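Local structure of putative polysaccharide deacetylase (Bdellovibrio bacteriovorus HD100, 5JP6) at residues E94-R98 with H180-T184; Q88-L92 with R309-N313; M160-G164 with Q327-I331; N149-R153 with D165-E170. The protein probably removes acetyl groups from peptidoglycan as a zinc-dependent carbohydrate esterase of family CE-4. The protein carries 1 engineered substitution. One frame throughout, in Å; residues are numbered along the deposited sequence. Where two conformers were deposited one is given.

Contact 1: residues E94-R98 with H180-T184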
# COMPACT_ATOMS: atom_id res chain seq x y z
N GLU A 94 -13.39 -3.62 -1.76
CA GLU A 94 -13.72 -2.58 -0.79
C GLU A 94 -13.19 -1.22 -1.23
O GLU A 94 -13.90 -0.21 -1.12
CB GLU A 94 -13.15 -2.92 0.58
CG GLU A 94 -13.40 -1.89 1.65
CD GLU A 94 -13.02 -2.34 3.03
OE1 GLU A 94 -12.35 -3.37 3.18
OE2 GLU A 94 -13.39 -1.56 3.98
N ASN A 95 -11.94 -1.16 -1.69
CA ASN A 95 -11.40 0.15 -2.03
C ASN A 95 -12.18 0.77 -3.18
O ASN A 95 -12.44 1.97 -3.19
CB ASN A 95 -9.93 0.06 -2.41
CG ASN A 95 -9.04 -0.11 -1.23
OD1 ASN A 95 -9.50 -0.43 -0.13
ND2 ASN A 95 -7.76 0.16 -1.42
N GLU A 96 -12.60 -0.06 -4.13
CA GLU A 96 -13.37 0.47 -5.26
C GLU A 96 -14.75 0.93 -4.80
O GLU A 96 -15.26 1.95 -5.27
CB GLU A 96 -13.47 -0.54 -6.39
CG GLU A 96 -12.14 -0.86 -7.05
CD GLU A 96 -11.38 0.36 -7.47
OE1 GLU A 96 -12.00 1.24 -8.15
OE2 GLU A 96 -10.17 0.42 -7.17
N ILE A 97 -15.35 0.21 -3.85
CA ILE A 97 -16.66 0.59 -3.36
C ILE A 97 -16.60 1.92 -2.57
O ILE A 97 -17.53 2.75 -2.65
CB ILE A 97 -17.28 -0.52 -2.50
CG1 ILE A 97 -17.52 -1.78 -3.34
CG2 ILE A 97 -18.54 -0.07 -1.78
CD1 ILE A 97 -17.58 -3.07 -2.55
N ARG A 98 -15.49 2.11 -1.86
CA ARG A 98 -15.29 3.35 -1.07
C ARG A 98 -14.90 4.55 -1.95
O ARG A 98 -15.11 5.71 -1.54
CB ARG A 98 -14.23 3.15 0.01
CG ARG A 98 -14.66 2.20 1.12
CD ARG A 98 -13.65 2.15 2.25
NE ARG A 98 -14.01 1.17 3.24
CZ ARG A 98 -14.96 1.32 4.17
NH1 ARG A 98 -15.59 2.48 4.31
NH2 ARG A 98 -15.31 0.30 4.91
N HIS A 180 -3.86 6.32 1.54
CA HIS A 180 -5.32 6.15 1.47
C HIS A 180 -5.98 7.20 2.37
O HIS A 180 -5.35 7.71 3.29
CB HIS A 180 -5.71 4.73 1.92
CG HIS A 180 -7.14 4.36 1.63
ND1 HIS A 180 -8.17 4.53 2.56
CD2 HIS A 180 -7.72 3.90 0.51
CE1 HIS A 180 -9.30 4.13 2.01
NE2 HIS A 180 -9.06 3.76 0.77
N GLY A 181 -7.24 7.55 2.10
CA GLY A 181 -7.94 8.52 2.90
C GLY A 181 -8.31 8.12 4.32
O GLY A 181 -8.53 9.00 5.15
N LEU A 182 -8.35 6.81 4.59
CA LEU A 182 -8.63 6.28 5.91
C LEU A 182 -7.54 5.39 6.47
O LEU A 182 -7.13 5.58 7.61
CB LEU A 182 -9.91 5.44 5.88
CG LEU A 182 -11.20 6.18 5.61
CD1 LEU A 182 -12.38 5.21 5.41
CD2 LEU A 182 -11.47 7.15 6.76
N TYR A 183 -7.08 4.41 5.68
CA TYR A 183 -6.28 3.35 6.27
C TYR A 183 -4.89 3.81 6.69
O TYR A 183 -4.32 3.28 7.66
CB TYR A 183 -6.14 2.13 5.37
CG TYR A 183 -7.37 1.71 4.59
CD1 TYR A 183 -8.66 1.77 5.10
CD2 TYR A 183 -7.20 1.17 3.32
CE1 TYR A 183 -9.75 1.38 4.33
CE2 TYR A 183 -8.27 0.77 2.55
CZ TYR A 183 -9.56 0.88 3.07
OH TYR A 183 -10.63 0.52 2.27
N THR A 184 -4.35 4.77 5.96
CA THR A 184 -3.02 5.23 6.25
C THR A 184 -2.96 5.84 7.66
O THR A 184 -2.01 5.60 8.41
CB THR A 184 -2.53 6.23 5.15
OG1 THR A 184 -2.47 5.54 3.91
CG2 THR A 184 -1.17 6.78 5.52
O HOH W 1 -10.81 3.57 -1.62
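Y183 and N95 meet in a polar, partly buried contact between the short helix 94-98 and the start of helix 183-193. The hydroxyl of Y183 donates to N95 OD1 across 2.8 Å. N95 stands at the edge of the phenol ring, its amide turned 36° from the ring plane, and the donor sits tilted out of the amide carbonyl plane. ND2 of the same amide bonds to the carbonyl of I337, so both ends of N95 are engaged and its rotation is probably fixed. R98 comes up beside the hydroxyl with its aliphatic part, CD lying 3.4 Å from Y183 OH, while its guanidinium stands almost perpendicular to the ring. One turn back, E94 OE2 takes R98 NE and NH2 side-on at 2.9 and 2.8 Å; E94 is extended (chi1 179°), which carries its carboxylate out to the R98 guanidinium. R339 also pairs with this carboxylate oxygen, and D118 pairs with R98 NH2.

The catalytic domain has the NodB-type fold of CE-4 deacetylases, and H180 follows closely on D177, a zinc ligand. The H180 ring carries Y183 CE2 over one face, while H180 ND1 receives L182 N at 3.1 Å and, more weakly, Y183 N, binding the loop to the beginning of the helix. A water joins the segments a second time, lying 3.0 Å from H180 NE2 and donating to N95 O at 2.8 Å. L182, at the N-cap position, brings CD1 within 4.4 Å of R98 NH1.

Contact 2: residues Q88-L92 with R309-N313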
# COMPACT_ATOMS: atom_id res chain seq x y z
N GLN A 88 -15.87 -12.06 3.04
CA GLN A 88 -14.39 -12.04 3.02
C GLN A 88 -13.93 -11.71 1.57
O GLN A 88 -12.97 -10.96 1.36
CB GLN A 88 -13.74 -13.34 3.53
CG GLN A 88 -12.21 -13.27 3.58
CD GLN A 88 -11.59 -14.40 4.32
OE1 GLN A 88 -11.78 -14.52 5.53
NE2 GLN A 88 -10.87 -15.25 3.61
N ASP A 89 -14.57 -12.33 0.56
CA ASP A 89 -14.23 -12.06 -0.83
C ASP A 89 -14.57 -10.64 -1.28
O ASP A 89 -13.83 -10.03 -2.09
CB ASP A 89 -14.89 -13.06 -1.76
CG ASP A 89 -14.28 -14.41 -1.65
OD1 ASP A 89 -13.05 -14.49 -1.36
OD2 ASP A 89 -15.01 -15.42 -1.76
N LEU A 90 -15.66 -10.13 -0.74
CA LEU A 90 -16.08 -8.77 -1.04
C LEU A 90 -14.97 -7.75 -0.65
O LEU A 90 -14.83 -6.69 -1.28
CB LEU A 90 -17.40 -8.44 -0.34
CG LEU A 90 -18.01 -7.07 -0.61
CD1 LEU A 90 -18.31 -6.88 -2.10
CD2 LEU A 90 -19.28 -6.92 0.24
N THR A 91 -14.17 -8.09 0.36
CA THR A 91 -13.08 -7.19 0.77
C THR A 91 -12.13 -6.85 -0.38
O THR A 91 -11.48 -5.81 -0.35
CB THR A 91 -12.27 -7.65 2.01
OG1 THR A 91 -11.49 -8.82 1.72
CG2 THR A 91 -13.21 -7.89 3.19
N LEU A 92 -12.04 -7.72 -1.38
CA LEU A 92 -11.19 -7.46 -2.54
C LEU A 92 -11.63 -6.18 -3.29
O LEU A 92 -10.82 -5.54 -3.95
CB LEU A 92 -11.23 -8.66 -3.49
CG LEU A 92 -10.26 -8.66 -4.65
CD1 LEU A 92 -8.80 -8.67 -4.19
CD2 LEU A 92 -10.52 -9.87 -5.52
N ARG A 309 -3.27 -10.43 -1.19
CA ARG A 309 -4.12 -11.61 -1.31
C ARG A 309 -5.24 -11.57 -0.28
O ARG A 309 -5.00 -11.38 0.90
CB ARG A 309 -3.28 -12.89 -1.18
CG ARG A 309 -4.02 -14.11 -1.70
CD ARG A 309 -3.38 -15.41 -1.31
NE ARG A 309 -2.05 -15.58 -1.82
CZ ARG A 309 -1.75 -15.99 -3.06
NH1 ARG A 309 -2.72 -16.15 -3.96
NH2 ARG A 309 -0.48 -16.19 -3.38
N THR A 310 -6.46 -11.76 -0.71
CA THR A 310 -7.59 -11.90 0.21
C THR A 310 -7.31 -13.11 1.10
O THR A 310 -7.02 -14.22 0.61
CB THR A 310 -8.92 -12.08 -0.52
OG1 THR A 310 -9.13 -10.99 -1.41
CG2 THR A 310 -10.10 -12.19 0.47
N GLN A 311 -7.44 -12.88 2.40
CA GLN A 311 -7.15 -13.90 3.40
C GLN A 311 -7.63 -13.38 4.74
O GLN A 311 -7.87 -12.17 4.88
CB GLN A 311 -5.67 -14.18 3.48
CG GLN A 311 -4.82 -12.98 3.90
CD GLN A 311 -3.35 -13.17 3.57
OE1 GLN A 311 -2.67 -14.00 4.18
NE2 GLN A 311 -2.86 -12.42 2.61
N SER A 312 -7.73 -14.26 5.73
CA SER A 312 -8.11 -13.84 7.08
C SER A 312 -7.01 -12.97 7.70
O SER A 312 -5.84 -13.05 7.31
CB SER A 312 -8.36 -15.05 7.95
OG SER A 312 -7.20 -15.85 8.10
N ASN A 313 -7.39 -12.19 8.71
CA ASN A 313 -6.39 -11.47 9.46
C ASN A 313 -5.34 -12.41 10.03
O ASN A 313 -4.14 -12.13 10.00
CB ASN A 313 -7.02 -10.77 10.66
CG ASN A 313 -7.88 -9.56 10.30
OD1 ASN A 313 -8.33 -9.39 9.21
ND2 ASN A 313 -8.17 -8.76 11.35
O HOH W 2 -11.16 -12.32 -2.90
O HOH W 3 -9.23 -8.70 0.03
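The carboxamide of Q88 turns a face to the peptide bond between Q311 and S312, its CD standing 4.1 Å from both Q311 C and S312 N. With CG anti to the backbone N (chi1 -177°) and the chain extended beyond it, Q88 reaches from helix 87-90 to the loop leading into helix 313-327. The other flat amide, that of Q311, is turned back on its own loop, where NE2 donates to R309 O at 2.9 Å.

Most of the touching is done by T310. Its CG2 methyl packs 3.2 Å from Q88 O, the carbonyl that also receives the T91 hydroxyl at 2.6 Å, whereas its OG1 rests 3.6 Å from L92 CD1. Two waters complete the join at T310 OG1: one, 2.8 Å away, also donates to D89 OD1; the other, 2.7 Å away, donates to T91 OG1. S312 is the N-cap of helix 313-327, with OG bound to Q315 N, and T310 N is held by N37 of helix 24-39.

Direct contact between the segments is thus van der Waals in character, and their polar link runs through water at a single threonine hydroxyl, binding this NodB-domain loop to the N-terminal helices at the protein surface.

Contact 3: residues M160-G164 with Q327-I331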
# COMPACT_ATOMS: atom_id res chain seq x y z
N MET A 160 21.16 0.33 -3.76
CA MET A 160 20.24 -0.76 -4.05
C MET A 160 19.97 -1.51 -2.75
O MET A 160 20.89 -2.11 -2.17
CB MET A 160 20.88 -1.73 -5.05
CG MET A 160 20.05 -2.99 -5.33
SD MET A 160 18.61 -2.57 -6.33
CE MET A 160 17.30 -3.41 -5.40
N ALA A 161 18.72 -1.45 -2.29
CA ALA A 161 18.32 -2.04 -1.03
C ALA A 161 17.46 -3.26 -1.28
O ALA A 161 16.39 -3.18 -1.93
CB ALA A 161 17.57 -1.04 -0.18
N VAL A 162 17.92 -4.38 -0.72
CA VAL A 162 17.12 -5.59 -0.66
C VAL A 162 16.81 -5.87 0.81
O VAL A 162 15.66 -5.79 1.21
CB VAL A 162 17.80 -6.78 -1.37
CG1 VAL A 162 16.95 -8.03 -1.20
CG2 VAL A 162 17.95 -6.49 -2.86
N ARG A 163 17.85 -6.14 1.59
CA ARG A 163 17.74 -6.26 3.05
C ARG A 163 18.11 -4.95 3.72
O ARG A 163 17.85 -4.77 4.89
CB ARG A 163 18.61 -7.40 3.58
CG ARG A 163 18.10 -8.75 3.09
CD ARG A 163 18.94 -9.97 3.49
NE ARG A 163 18.23 -11.18 3.03
CZ ARG A 163 18.02 -11.54 1.74
NH1 ARG A 163 18.54 -10.86 0.70
NH2 ARG A 163 17.29 -12.62 1.46
N GLY A 164 18.73 -4.02 2.98
CA GLY A 164 19.03 -2.69 3.52
C GLY A 164 20.22 -2.56 4.45
O GLY A 164 20.34 -1.55 5.14
N GLN A 327 13.51 -15.01 7.13
CA GLN A 327 14.55 -14.11 6.66
C GLN A 327 15.47 -13.63 7.78
O GLN A 327 16.66 -13.39 7.53
CB GLN A 327 13.93 -12.90 5.95
CG GLN A 327 13.27 -13.25 4.65
CD GLN A 327 14.27 -13.70 3.61
OE1 GLN A 327 15.28 -13.02 3.36
NE2 GLN A 327 14.04 -14.84 3.03
N GLY A 328 14.91 -13.40 8.96
CA GLY A 328 15.66 -12.96 10.13
C GLY A 328 15.90 -11.47 10.26
O GLY A 328 16.22 -10.98 11.35
N ARG A 329 15.85 -10.77 9.12
CA ARG A 329 16.07 -9.33 9.06
C ARG A 329 15.67 -8.85 7.67
O ARG A 329 15.54 -9.65 6.74
CB ARG A 329 17.56 -8.98 9.29
CG ARG A 329 18.40 -9.21 8.04
CD ARG A 329 19.86 -8.92 8.33
NE ARG A 329 20.51 -9.99 9.05
CZ ARG A 329 21.78 -9.93 9.45
NH1 ARG A 329 22.49 -8.83 9.24
NH2 ARG A 329 22.31 -10.95 10.07
N GLY A 330 15.51 -7.54 7.53
CA GLY A 330 15.40 -6.95 6.20
C GLY A 330 14.24 -6.02 6.05
O GLY A 330 13.88 -5.34 6.99
N ILE A 331 13.74 -5.94 4.82
CA ILE A 331 12.76 -4.96 4.40
C ILE A 331 11.45 -5.66 4.12
O ILE A 331 11.40 -6.59 3.31
CB ILE A 331 13.23 -4.17 3.17
CG1 ILE A 331 14.48 -3.36 3.50
CG2 ILE A 331 12.12 -3.27 2.63
CD1 ILE A 331 15.11 -2.66 2.32
O HOH W 4 18.11 -12.83 5.15
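Q327, the last residue of helix 313-327, meets R163 through its side-chain carbonyl: R163 NH2 donates to Q327 OE1 at 2.8 Å, in the carbonyl plane and on a lone pair. The bond is bent, 134° at the hydrogen, because the oxygen lies 29° out of the guanidinium plane. Q327 brings OE1 there by folding at chi2 (-68°), while R163 runs extended from CG to NE and crosses it at about a right angle. A water ties the pair again, accepting from R163 NE at 2.7 Å and donating to Q327 O at 2.8 Å. N302 also donates to Q327 OE1.

At G328 the chain leaves the helix with positive phi and turns into strand 330-335. Strand 303-304, helix 313-327 and strand 330-335 form a beta-alpha-beta crossover, the repeating element of the distorted barrel to which NodB-type deacetylases belong. G330 enters the strand with its CA directed at R163 O, a CA-H...O contact of 3.5 Å, and its backbone pairs with E170 and V172 of the neighbouring strand.

The buried side chain of I331 points toward 160-164, and its CD1 reaches 3.4 Å from V162 O and 3.9 Å from A161 CB. G164 N also lies 3.9 Å from I331 CD1. The same side chain touches V172 and T174 of strand 170-176, and lies about 8 Å from the side chain of D176, a zinc-binding residue of this protein although it does not bind the metal in this model.

Contact 4: residues N149-R153 with D165-E170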
# COMPACT_ATOMS: atom_id res chain seq x y z
N ASN A 149 15.83 3.90 16.09
CA ASN A 149 16.82 3.23 15.27
C ASN A 149 16.72 3.67 13.83
O ASN A 149 16.05 3.06 13.03
CB ASN A 149 16.62 1.72 15.37
CG ASN A 149 17.84 0.94 14.93
OD1 ASN A 149 18.69 1.43 14.15
ND2 ASN A 149 17.93 -0.29 15.41
N THR A 150 17.38 4.79 13.55
CA THR A 150 17.45 5.36 12.22
C THR A 150 18.86 5.19 11.71
O THR A 150 19.81 5.62 12.35
CB THR A 150 17.00 6.85 12.23
OG1 THR A 150 15.59 6.90 12.64
CG2 THR A 150 17.18 7.49 10.89
N GLN A 151 18.98 4.60 10.51
CA GLN A 151 20.24 4.27 9.91
C GLN A 151 20.34 4.98 8.57
O GLN A 151 19.46 4.90 7.71
CB GLN A 151 20.37 2.77 9.76
CG GLN A 151 20.46 2.05 11.11
CD GLN A 151 20.57 0.55 10.99
OE1 GLN A 151 21.16 0.03 10.06
NE2 GLN A 151 20.02 -0.13 11.95
N LYS A 152 21.47 5.66 8.38
CA LYS A 152 21.70 6.47 7.20
C LYS A 152 22.35 5.63 6.11
O LYS A 152 23.24 4.80 6.38
CB LYS A 152 22.61 7.66 7.51
CG LYS A 152 22.00 8.66 8.48
CD LYS A 152 23.05 9.71 8.85
CE LYS A 152 22.52 10.64 9.91
NZ LYS A 152 23.59 11.59 10.31
N ARG A 153 21.98 5.93 4.87
CA ARG A 153 22.55 5.29 3.68
C ARG A 153 22.90 6.38 2.68
O ARG A 153 22.14 7.29 2.47
CB ARG A 153 21.57 4.32 3.04
CG ARG A 153 21.11 3.20 3.93
CD ARG A 153 22.22 2.21 4.23
NE ARG A 153 21.80 1.16 5.15
CZ ARG A 153 22.00 1.16 6.46
NH1 ARG A 153 22.60 2.17 7.08
NH2 ARG A 153 21.56 0.13 7.18
N ASP A 165 21.05 -3.59 4.51
CA ASP A 165 22.29 -3.59 5.31
C ASP A 165 22.01 -3.45 6.81
O ASP A 165 22.86 -3.02 7.60
CB ASP A 165 23.28 -2.52 4.83
CG ASP A 165 23.60 -2.66 3.35
OD1 ASP A 165 24.19 -3.66 2.99
OD2 ASP A 165 23.20 -1.80 2.55
N VAL A 166 20.83 -3.92 7.21
CA VAL A 166 20.48 -3.88 8.62
C VAL A 166 21.04 -5.10 9.37
O VAL A 166 21.49 -6.09 8.77
CB VAL A 166 18.96 -3.77 8.84
CG1 VAL A 166 18.42 -2.50 8.19
CG2 VAL A 166 18.24 -5.00 8.33
N ALA A 167 21.02 -5.01 10.71
CA ALA A 167 21.55 -6.08 11.59
C ALA A 167 20.55 -7.23 11.74
O ALA A 167 19.36 -7.10 11.39
CB ALA A 167 21.94 -5.50 12.94
N ARG A 168 21.02 -8.35 12.32
CA ARG A 168 20.12 -9.44 12.66
C ARG A 168 18.99 -8.88 13.56
O ARG A 168 19.22 -8.02 14.45
CB ARG A 168 20.84 -10.61 13.33
CG ARG A 168 21.42 -10.32 14.71
CD ARG A 168 22.06 -11.57 15.37
NE ARG A 168 21.11 -12.68 15.55
CZ ARG A 168 20.26 -12.82 16.57
NH1 ARG A 168 20.22 -11.91 17.55
NH2 ARG A 168 19.45 -13.87 16.62
N LYS A 169 17.78 -9.36 13.28
CA LYS A 169 16.56 -9.04 14.03
C LYS A 169 16.14 -7.58 13.91
O LYS A 169 15.37 -7.06 14.72
CB LYS A 169 16.61 -9.54 15.47
CG LYS A 169 16.84 -11.06 15.49
CD LYS A 169 16.54 -11.70 16.79
CE LYS A 169 15.08 -12.04 16.86
NZ LYS A 169 14.83 -12.84 18.09
N GLU A 170 16.61 -6.94 12.84
CA GLU A 170 16.12 -5.61 12.46
C GLU A 170 15.26 -5.73 11.21
O GLU A 170 15.66 -6.38 10.24
CB GLU A 170 17.28 -4.65 12.24
CG GLU A 170 18.04 -4.30 13.50
CD GLU A 170 19.15 -3.28 13.32
OE1 GLU A 170 19.61 -3.06 12.16
OE2 GLU A 170 19.54 -2.69 14.34
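Two amides hold the carboxylate of E170: Q151 NE2 donates to E170 OE1 at 3.0 Å and N149 ND2 to E170 OE2 at 3.1 Å. Both come from above the carboxylate plane. The backbone N of A167 reaches E170 OE1 at 2.8 Å from the face opposite Q151, so that oxygen is gripped from two sides. Q151 spends its second N-H on N149 OD1, at 3.0 Å and 175°, which lines the two amides up in front of the acid.

Further along strand 150-153, R153 NH2 donates to Q151 OE1 at 2.9 Å, fixing which end of the amide faces E170; the same nitrogen bonds to G164 O. R153, folded back at chi2 (-69°), passes obliquely across D165, NH2 being 3.9 Å from D165 CB, while D165 OD2 turns to the hydroxyl of Y159. V166 CG1 adds apolar cover near Q151 OE1.

A167 to E170 form a type II turn, closed by E170 N to A167 O, that leads into strand 170-176 of the NodB domain. The carboxylate probably stays ionised, its charge stabilised by three N-H donors, none of them from a charged group, with the nearest guanidinium kept apart from it by Q151.

In the fold
Contacts 1 and 2 fasten the N-terminal helices to the deacetylase domain: they touch where I97 packs on L90, contact 1 lying partly buried with its N95 side chain about 12 Å from the zinc, contact 2 at the surface and away from the metal. Contacts 3 and 4 sit together on the far side of the chain from contact 1, both reaching one parallel sheet and joined by backbone bonding of G330 to E170 and by R153 to G164. Their chemistry differs with place. Contact 1 sets a tyrosine hydroxyl beside a partly buried salt-bridge cluster on one helix, contact 2 is hydrated, contact 3, partly buried, pairs a buried isoleucine with an outer arginine-glutamine bond, and contact 4 is a surface network of amides around one carboxylate.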